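Local atomic coordinates of probable endoglucanase (Gluconacetobacter xylinus, PDB entry 1WZZ), a protein that hydrolyses internal beta-1,4-glucosidic linkages of cellulose and related beta-glucans, acting on carboxymethyl-cellulose as a family 8 glycoside hydrolase. Residues A15-A18 with V19-W23; D137-N140 with L141-K145; M193-G196 with I197-V200. All blocks are in the same frame, centred on the assembly; numbering follows the deposited sequence.

Contact 1 of 3, residues A15-A18 with V19-W23; sequences APDA and VAQQW
Gln21 lies against Asp17, one helical turn earlier, along most of its side chain. At the base, CB of Gln21 is 3.6 Å from Asp17 O, with Ala18 O close by as well. Gln21 CG sits beside the backbone N, anti to the carbonyl carbon (chi1 -62°), and comes 3.1 Å from Asp17 O. Beyond it the chain is extended (chi2 -175°), which carries the amide to the carboxylate: Gln21 CD is 3.1 Å from Asp17 OD2. At the tip NE2 of Gln21 reaches 2.9 Å from that same Asp17 OD2, but its N-H points poorly and the pair does not count as a hydrogen bond. The amide and carboxylate planes are turned 52° apart, and OE1 stays farther from the acid. Asp17 is the N-cap residue of helix 18-30, the first helix of the chain in this (alpha/alpha)6-barrel enzyme, and lies within a type I turn from Ala15 to Ala18 that leads into the helix; its own side chain makes no capping bond. Water serves part of the first turn instead: two molecules donate to Pro16 O, one accepting from Val19 N, the other from Ala20 N. The helical bonding pattern starts with Gln21 N to Asp17 O and Gln22 N to Ala18 O, both 3.0 Å. On the buried face Ala18 and Gln22 meet Tyr325 and Val19 meets Ile326 of helix 315-331, while Gln22 OE1 accepts from Leu309 N.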
ATOM      1  N   ALA A  15      -9.593 -21.193  -0.354  1.00 48.49           N
ATOM      2  CA  ALA A  15      -8.942 -21.939  -1.468  1.00 47.85           C
ATOM      3  C   ALA A  15      -7.435 -21.722  -1.412  1.00 47.75           C
ATOM      4  O   ALA A  15      -6.934 -20.637  -1.714  1.00 47.21           O
ATOM      5  CB  ALA A  15      -9.498 -21.468  -2.810  1.00 49.38           C
ATOM      6  N   PRO A  16      -6.688 -22.756  -1.004  1.00 46.81           N
ATOM      7  CA  PRO A  16      -5.227 -22.683  -0.903  1.00 44.73           C
ATOM      8  C   PRO A  16      -4.506 -22.178  -2.165  1.00 41.95           C
ATOM      9  O   PRO A  16      -3.463 -21.520  -2.070  1.00 43.16           O
ATOM     10  CB  PRO A  16      -4.848 -24.117  -0.539  1.00 46.78           C
ATOM     11  CG  PRO A  16      -6.004 -24.524   0.347  1.00 47.71           C
ATOM     12  CD  PRO A  16      -7.189 -24.034  -0.461  1.00 47.70           C
ATOM     13  N   ASP A  17      -5.072 -22.470  -3.335  1.00 37.41           N
ATOM     14  CA  ASP A  17      -4.479 -22.059  -4.608  1.00 31.67           C
ATOM     15  C   ASP A  17      -5.146 -20.807  -5.194  1.00 27.32           C
ATOM     16  O   ASP A  17      -4.910 -20.446  -6.349  1.00 23.04           O
ATOM     17  CB  ASP A  17      -4.588 -23.194  -5.614  1.00 36.25           C
ATOM     18  CG  ASP A  17      -6.010 -23.435  -6.049  1.00 41.24           C
ATOM     19  OD1 ASP A  17      -6.904 -23.413  -5.173  1.00 45.79           O
ATOM     20  OD2 ASP A  17      -6.239 -23.649  -7.259  1.00 45.39           O
ATOM     21  N   ALA A  18      -5.977 -20.143  -4.399  1.00 21.63           N
ATOM     22  CA  ALA A  18      -6.663 -18.953  -4.885  1.00 18.79           C
ATOM     23  C   ALA A  18      -5.680 -17.859  -5.278  1.00 16.82           C
ATOM     24  O   ALA A  18      -5.851 -17.196  -6.294  1.00 16.23           O
ATOM     25  CB  ALA A  18      -7.630 -18.431  -3.813  1.00 19.32           C
ATOM     26  N   VAL A  19      -4.639 -17.652  -4.480  1.00 16.52           N
ATOM     27  CA  VAL A  19      -3.686 -16.614  -4.856  1.00 16.38           C
ATOM     28  C   VAL A  19      -3.021 -16.937  -6.203  1.00 16.45           C
ATOM     29  O   VAL A  19      -2.885 -16.073  -7.070  1.00 14.98           O
ATOM     30  CB  VAL A  19      -2.611 -16.444  -3.770  1.00 15.38           C
ATOM     31  CG1 VAL A  19      -1.488 -15.567  -4.285  1.00 17.60           C
ATOM     32  CG2 VAL A  19      -3.250 -15.828  -2.520  1.00 17.79           C
ATOM     33  N   ALA A  20      -2.608 -18.183  -6.385  1.00 15.45           N
ATOM     34  CA  ALA A  20      -1.961 -18.519  -7.644  1.00 16.63           C
ATOM     35  C   ALA A  20      -2.908 -18.311  -8.824  1.00 14.25           C
ATOM     36  O   ALA A  20      -2.491 -17.864  -9.896  1.00 14.48           O
ATOM     37  CB  ALA A  20      -1.471 -19.956  -7.607  1.00 18.00           C
ATOM     38  N   GLN A  21      -4.179 -18.635  -8.646  1.00 14.69           N
ATOM     39  CA  GLN A  21      -5.126 -18.465  -9.745  1.00 15.51           C
ATOM     40  C   GLN A  21      -5.366 -17.014 -10.112  1.00 13.83           C
ATOM     41  O   GLN A  21      -5.474 -16.668 -11.297  1.00 13.27           O
ATOM     42  CB  GLN A  21      -6.440 -19.145  -9.393  1.00 17.25           C
ATOM     43  CG  GLN A  21      -6.218 -20.631  -9.208  1.00 22.55           C
ATOM     44  CD  GLN A  21      -7.491 -21.357  -8.976  1.00 27.30           C
ATOM     45  OE1 GLN A  21      -8.352 -20.880  -8.249  1.00 29.37           O
ATOM     46  NE2 GLN A  21      -7.626 -22.539  -9.583  1.00 31.67           N
ATOM     47  N   GLN A  22      -5.472 -16.161  -9.094  1.00 11.61           N
ATOM     48  CA  GLN A  22      -5.676 -14.744  -9.370  1.00 11.52           C
ATOM     49  C   GLN A  22      -4.402 -14.116  -9.930  1.00 11.47           C
ATOM     50  O   GLN A  22      -4.467 -13.262 -10.798  1.00 12.23           O
ATOM     51  CB  GLN A  22      -6.153 -14.011  -8.109  1.00 11.15           C
ATOM     52  CG  GLN A  22      -7.482 -14.548  -7.621  1.00 15.13           C
ATOM     53  CD  GLN A  22      -8.564 -14.502  -8.705  1.00 14.43           C
ATOM     54  OE1 GLN A  22      -8.777 -13.482  -9.348  1.00 15.33           O
ATOM     55  NE2 GLN A  22      -9.247 -15.634  -8.898  1.00 17.33           N
ATOM     56  N   TRP A  23      -3.241 -14.532  -9.427  1.00 12.96           N
ATOM     57  CA  TRP A  23      -1.984 -14.026  -9.964  1.00 13.66           C
ATOM     58  C   TRP A  23      -1.894 -14.373 -11.470  1.00 11.12           C
ATOM     59  O   TRP A  23      -1.424 -13.557 -12.276  1.00 13.65           O
ATOM     60  CB  TRP A  23      -0.793 -14.665  -9.205  1.00 12.98           C
ATOM     61  CG  TRP A  23       0.522 -14.513  -9.963  1.00 13.01           C
ATOM     62  CD1 TRP A  23       1.299 -15.526 -10.449  1.00 14.88           C
ATOM     63  CD2 TRP A  23       1.169 -13.284 -10.357  1.00 14.06           C
ATOM     64  NE1 TRP A  23       2.381 -15.008 -11.127  1.00 13.49           N
ATOM     65  CE2 TRP A  23       2.331 -13.642 -11.085  1.00 12.21           C
ATOM     66  CE3 TRP A  23       0.884 -11.922 -10.176  1.00 13.41           C
ATOM     67  CZ2 TRP A  23       3.205 -12.692 -11.631  1.00 13.37           C
ATOM     68  CZ3 TRP A  23       1.773 -10.960 -10.733  1.00 15.06           C
ATOM     69  CH2 TRP A  23       2.914 -11.365 -11.448  1.00 13.63           C
TER
HETATM   70  O   HOH W   1      -2.147 -20.172  -4.327  1.00 26.98           O
HETATM   71  O   HOH W   2      -4.108 -18.998  -1.968  1.00 35.30           O

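Contact 2 of 3, residues D137-N140 with L141-K145; sequences DVLN and LMTMK
Thr143 turns its hydroxyl back onto the preceding helical turn, OG1 donating to Leu139 O over 2.6 Å, in the carbonyl plane and on a lone pair. Its first torsion (chi1 68°) sets OG1 between the backbone N and the carbonyl carbon, facing that oxygen. CD1 of Leu139 crosses beside the threonine, 3.8 Å from Thr143 OG1, with the methyl CG2 just beyond. Leu141 N bonds to Asp137 O at 2.8 Å, and the two side chains run side by side in the same direction, Leu141 CD1 4.0 Å from Asp137 CB. Met142 N reaches Val138 O at 2.9 Å, and the apolar parts of the same pair meet where Val138 CG1 lies 4.3 Å from Met142 CB. Farther out, Asp137 OD2 accepts from Lys84 N and Asn140 OD1 from Arg188 NH1, while Thr143 packs on Val192 of helix 188-202 and on Val150 and Leu152. Val138 leans on Asp108 and Leu109 of helix 105-122, its side chain about 9 Å from that of Asp106, the predicted nucleophile. The arrangement is a helix-to-strand junction, where helix 125-142 of the (alpha/alpha)6 barrel passes into a beta hairpin of antiparallel strands 143-146 and 149-152.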
ATOM      1  N   ASP A 137      17.232   2.030   4.534  1.00 12.39           N
ATOM      2  CA  ASP A 137      17.066   3.362   4.008  1.00 10.90           C
ATOM      3  C   ASP A 137      15.656   3.904   4.264  1.00 11.76           C
ATOM      4  O   ASP A 137      15.500   5.084   4.479  1.00 12.55           O
ATOM      5  CB  ASP A 137      17.440   3.423   2.509  1.00 13.65           C
ATOM      6  CG  ASP A 137      18.960   3.495   2.305  1.00 17.53           C
ATOM      7  OD1 ASP A 137      19.651   4.032   3.207  1.00 17.15           O
ATOM      8  OD2 ASP A 137      19.454   3.037   1.267  1.00 16.62           O
ATOM      9  N   VAL A 138      14.618   3.062   4.242  1.00 12.24           N
ATOM     10  CA  VAL A 138      13.298   3.610   4.558  1.00 10.62           C
ATOM     11  C   VAL A 138      13.347   4.142   5.991  1.00 10.68           C
ATOM     12  O   VAL A 138      12.852   5.243   6.295  1.00 11.09           O
ATOM     13  CB  VAL A 138      12.176   2.518   4.469  1.00  9.75           C
ATOM     14  CG1 VAL A 138      10.822   3.106   4.941  1.00 12.05           C
ATOM     15  CG2 VAL A 138      12.040   2.042   3.010  1.00 10.64           C
ATOM     16  N   LEU A 139      13.927   3.364   6.889  1.00 10.52           N
ATOM     17  CA  LEU A 139      13.974   3.774   8.280  1.00 10.53           C
ATOM     18  C   LEU A 139      14.795   5.046   8.473  1.00 11.48           C
ATOM     19  O   LEU A 139      14.356   6.012   9.119  1.00 12.76           O
ATOM     20  CB  LEU A 139      14.549   2.646   9.127  1.00 11.02           C
ATOM     21  CG  LEU A 139      14.477   2.885  10.641  1.00 12.14           C
ATOM     22  CD1 LEU A 139      12.995   3.040  11.120  1.00 17.09           C
ATOM     23  CD2 LEU A 139      15.158   1.697  11.335  1.00 16.46           C
ATOM     24  N   ASN A 140      15.986   5.070   7.898  1.00 12.38           N
ATOM     25  CA  ASN A 140      16.803   6.265   8.081  1.00 13.19           C
ATOM     26  C   ASN A 140      16.324   7.508   7.373  1.00 12.73           C
ATOM     27  O   ASN A 140      16.363   8.595   7.937  1.00 13.92           O
ATOM     28  CB  ASN A 140      18.232   6.032   7.574  1.00 13.14           C
ATOM     29  CG  ASN A 140      19.012   5.049   8.410  1.00 16.15           C
ATOM     30  OD1 ASN A 140      18.678   4.754   9.561  1.00 17.36           O
ATOM     31  ND2 ASN A 140      20.107   4.550   7.830  1.00 15.30           N
ATOM     32  N   LEU A 141      15.890   7.336   6.122  1.00 11.75           N
ATOM     33  CA  LEU A 141      15.528   8.476   5.283  1.00 11.68           C
ATOM     34  C   LEU A 141      14.088   8.909   5.291  1.00 13.24           C
ATOM     35  O   LEU A 141      13.770  10.017   4.859  1.00 15.41           O
ATOM     36  CB  LEU A 141      15.903   8.168   3.831  1.00 13.70           C
ATOM     37  CG  LEU A 141      17.327   7.641   3.631  1.00 12.72           C
ATOM     38  CD1 LEU A 141      17.535   7.438   2.112  1.00 13.93           C
ATOM     39  CD2 LEU A 141      18.342   8.645   4.218  1.00 13.46           C
HETATM   40  N   MSE A 142      13.207   8.032   5.776  1.00 12.84           N
HETATM   41  CA  MSE A 142      11.798   8.368   5.699  1.00 15.39           C
HETATM   42  C   MSE A 142      11.054   8.378   7.016  1.00 18.38           C
HETATM   43  O   MSE A 142       9.819   8.441   7.013  1.00 22.63           O
HETATM   44  CB  MSE A 142      11.088   7.400   4.739  1.00 14.43           C
HETATM   45  CG  MSE A 142      11.660   7.397   3.321  1.00 14.30           C
HETATM   46 SE   MSE A 142      11.377   9.194   2.505  1.00 22.33          SE
HETATM   47  CE  MSE A 142      12.955   9.277   1.376  1.00 16.90           C
ATOM     48  N   THR A 143      11.754   8.280   8.137  1.00 19.00           N
ATOM     49  CA  THR A 143      11.032   8.343   9.419  1.00 22.56           C
ATOM     50  C   THR A 143      11.639   9.481  10.189  1.00 27.16           C
ATOM     51  O   THR A 143      12.874   9.634  10.221  1.00 27.32           O
ATOM     52  CB  THR A 143      11.081   7.009  10.264  1.00 21.50           C
ATOM     53  OG1 THR A 143      12.408   6.747  10.736  1.00 24.42           O
ATOM     54  CG2 THR A 143      10.624   5.841   9.423  1.00 22.34           C
HETATM   55  N   MSE A 144      10.773  10.296  10.784  1.00 26.45           N
HETATM   56  CA  MSE A 144      11.208  11.462  11.533  1.00 29.27           C
HETATM   57  C   MSE A 144      10.116  11.939  12.494  1.00 28.26           C
HETATM   58  O   MSE A 144       9.029  11.383  12.545  1.00 22.80           O
HETATM   59  CB  MSE A 144      11.502  12.595  10.583  1.00 35.61           C
HETATM   60  CG  MSE A 144      10.249  13.187  10.021  1.00 41.14           C
HETATM   61 SE   MSE A 144      10.653  14.785   9.031  1.00 63.05          SE
HETATM   62  CE  MSE A 144      11.610  15.794  10.355  1.00 42.76           C
ATOM     63  N   LYS A 145      10.403  13.034  13.188  1.00 29.10           N
ATOM     64  CA  LYS A 145       9.493  13.585  14.193  1.00 26.02           C
ATOM     65  C   LYS A 145       8.477  14.603  13.744  1.00 27.54           C
ATOM     66  O   LYS A 145       8.739  15.471  12.911  1.00 28.51           O
ATOM     67  CB  LYS A 145      10.341  14.150  15.342  1.00 30.97           C
ATOM     68  CG  LYS A 145      11.303  13.115  15.891  1.00 30.66           C
ATOM     69  CD  LYS A 145      12.410  13.730  16.756  1.00 40.28           C
ATOM     70  CE  LYS A 145      11.852  14.441  17.981  1.00 41.90           C
ATOM     71  NZ  LYS A 145      12.956  14.896  18.889  1.00 46.37           N
TER

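Contact 3 of 3, residues M193-G196 with I197-V200; sequences MEDG and IRLV
Met193 to Val200 form two regular turns of alpha helix, each amide from Ile197 to Val200 bonding to the carbonyl four residues back, as Leu199 N does to Asp195 O at 2.8 Å. On one flank a salt bridge joins Arg198 NH1 to Asp195 OD1 over 2.9 Å. The arginine, extended from CG to NE, runs back over the earlier turn and meets the acid from above the carboxylate plane, 41° out of it; the two flat groups stand 63° apart. Arg198 CD also lies 3.5 Å from Asp195 OD1. The same NH1 donates to a water in the guanidinium plane, which in turn donates to Glu194 OE1 at 2.6 Å, so both acids engage one nitrogen, one of them indirectly. Asp195 OD2 accepts from Val150 N and Gln191 NE2. Placing an alanine at Asp195 would probably leave Arg198 without its directly bonded acid and Val150 N without this acceptor, weakening the tie between helix and strand. Around helix 188-202, Asp195, Arg198 and Leu199 meet Tyr149 of strand 149-152, Met193 packs on Leu177, Leu178 and Phe181 of helix 174-184, and Ile197 and Val200 rest on Phe245 of helix 240-247.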
HETATM    1  N   MSE A 193       5.802   1.667  14.189  1.00 17.81           N
HETATM    2  CA  MSE A 193       4.560   0.887  14.126  1.00 20.07           C
HETATM    3  C   MSE A 193       3.559   1.348  15.184  1.00 20.83           C
HETATM    4  O   MSE A 193       2.380   1.497  14.884  1.00 16.98           O
HETATM    5  CB  MSE A 193       4.855  -0.596  14.312  1.00 26.37           C
HETATM    6  CG  MSE A 193       5.553  -1.221  13.148  1.00 33.01           C
HETATM    7 SE   MSE A 193       5.909  -3.096  13.498  1.00 49.16          SE
HETATM    8  CE  MSE A 193       7.673  -2.947  14.256  1.00 42.74           C
ATOM      9  N   GLU A 194       4.029   1.577  16.407  1.00 21.40           N
ATOM     10  CA  GLU A 194       3.143   2.013  17.476  1.00 19.95           C
ATOM     11  C   GLU A 194       2.533   3.370  17.184  1.00 19.45           C
ATOM     12  O   GLU A 194       1.345   3.603  17.447  1.00 17.66           O
ATOM     13  CB  GLU A 194       3.881   2.044  18.819  1.00 23.43           C
ATOM     14  CG  GLU A 194       4.487   0.708  19.173  1.00 28.69           C
ATOM     15  CD  GLU A 194       5.382   0.777  20.407  1.00 36.48           C
ATOM     16  OE1 GLU A 194       6.034   1.829  20.631  1.00 36.12           O
ATOM     17  OE2 GLU A 194       5.451  -0.238  21.134  1.00 39.26           O
ATOM     18  N   ASP A 195       3.318   4.286  16.626  1.00 15.33           N
ATOM     19  CA  ASP A 195       2.743   5.577  16.321  1.00 15.55           C
ATOM     20  C   ASP A 195       1.803   5.443  15.107  1.00 14.82           C
ATOM     21  O   ASP A 195       0.862   6.199  14.981  1.00 15.35           O
ATOM     22  CB  ASP A 195       3.828   6.634  16.080  1.00 17.51           C
ATOM     23  CG  ASP A 195       4.333   7.257  17.387  1.00 24.59           C
ATOM     24  OD1 ASP A 195       3.586   7.213  18.399  1.00 22.02           O
ATOM     25  OD2 ASP A 195       5.463   7.800  17.412  1.00 22.18           O
ATOM     26  N   GLY A 196       2.060   4.470  14.227  1.00 14.45           N
ATOM     27  CA  GLY A 196       1.147   4.281  13.096  1.00 12.97           C
ATOM     28  C   GLY A 196      -0.230   3.896  13.647  1.00 13.57           C
ATOM     29  O   GLY A 196      -1.265   4.372  13.159  1.00 12.72           O
ATOM     30  N   ILE A 197      -0.235   3.015  14.636  1.00 14.18           N
ATOM     31  CA  ILE A 197      -1.501   2.605  15.269  1.00 14.98           C
ATOM     32  C   ILE A 197      -2.169   3.845  15.895  1.00 15.00           C
ATOM     33  O   ILE A 197      -3.378   4.076  15.739  1.00 14.84           O
ATOM     34  CB  ILE A 197      -1.246   1.507  16.330  1.00 15.31           C
ATOM     35  CG1 ILE A 197      -0.816   0.216  15.620  1.00 17.81           C
ATOM     36  CG2 ILE A 197      -2.530   1.253  17.173  1.00 18.82           C
ATOM     37  CD1 ILE A 197      -0.219  -0.868  16.519  1.00 20.91           C
ATOM     38  N   ARG A 198      -1.393   4.668  16.594  1.00 14.17           N
ATOM     39  CA  ARG A 198      -1.963   5.861  17.193  1.00 13.71           C
ATOM     40  C   ARG A 198      -2.544   6.822  16.160  1.00 14.63           C
ATOM     41  O   ARG A 198      -3.596   7.445  16.402  1.00 15.11           O
ATOM     42  CB  ARG A 198      -0.917   6.619  18.035  1.00 15.89           C
ATOM     43  CG  ARG A 198      -0.374   5.836  19.179  1.00 17.06           C
ATOM     44  CD  ARG A 198       0.489   6.765  20.044  1.00 17.35           C
ATOM     45  NE  ARG A 198       0.855   6.105  21.292  1.00 18.37           N
ATOM     46  CZ  ARG A 198       1.974   5.419  21.485  1.00 22.33           C
ATOM     47  NH1 ARG A 198       2.875   5.292  20.507  1.00 22.03           N
ATOM     48  NH2 ARG A 198       2.192   4.849  22.665  1.00 23.73           N
ATOM     49  N   LEU A 199      -1.871   6.953  15.012  1.00 12.66           N
ATOM     50  CA  LEU A 199      -2.316   7.867  13.965  1.00 11.99           C
ATOM     51  C   LEU A 199      -3.593   7.373  13.306  1.00 11.86           C
ATOM     52  O   LEU A 199      -4.475   8.156  13.002  1.00 14.55           O
ATOM     53  CB  LEU A 199      -1.201   8.089  12.926  1.00 12.57           C
ATOM     54  CG  LEU A 199      -0.083   8.992  13.503  1.00 13.61           C
ATOM     55  CD1 LEU A 199       1.182   8.728  12.686  1.00 17.28           C
ATOM     56  CD2 LEU A 199      -0.457  10.463  13.476  1.00 14.83           C
ATOM     57  N   VAL A 200      -3.686   6.072  13.065  1.00 13.80           N
ATOM     58  CA  VAL A 200      -4.931   5.532  12.481  1.00 13.98           C
ATOM     59  C   VAL A 200      -6.101   5.752  13.471  1.00 17.57           C
ATOM     60  O   VAL A 200      -7.221   6.108  13.089  1.00 17.16           O
ATOM     61  CB  VAL A 200      -4.786   4.041  12.216  1.00 16.27           C
ATOM     62  CG1 VAL A 200      -6.181   3.417  11.990  1.00 17.56           C
ATOM     63  CG2 VAL A 200      -3.906   3.825  10.965  1.00 15.62           C
TER
HETATM   64  O   HOH W   3       5.542   4.275  21.165  1.00 42.67           O

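The three contacts follow one another along the chain without nesting or crossing, and each is local, closing no more than a helical turn or a helix end. Contact 1 starts helix 18-30 and sets it beside helix 315-331, bringing the first and last helices of the chain together. Contact 2 lies on the other side of the chain's centre, its centre about 35 Å from that of contact 1, where helix 125-142 gives way to strand 143-146. Contact 3 is on helix 188-202, its centre about 15 Å from that of contact 2. Although these two do not touch, strand 149-152 connects them: it pairs with strand 143-146 and packs against helix 188-202, so the hairpin lies against that helix.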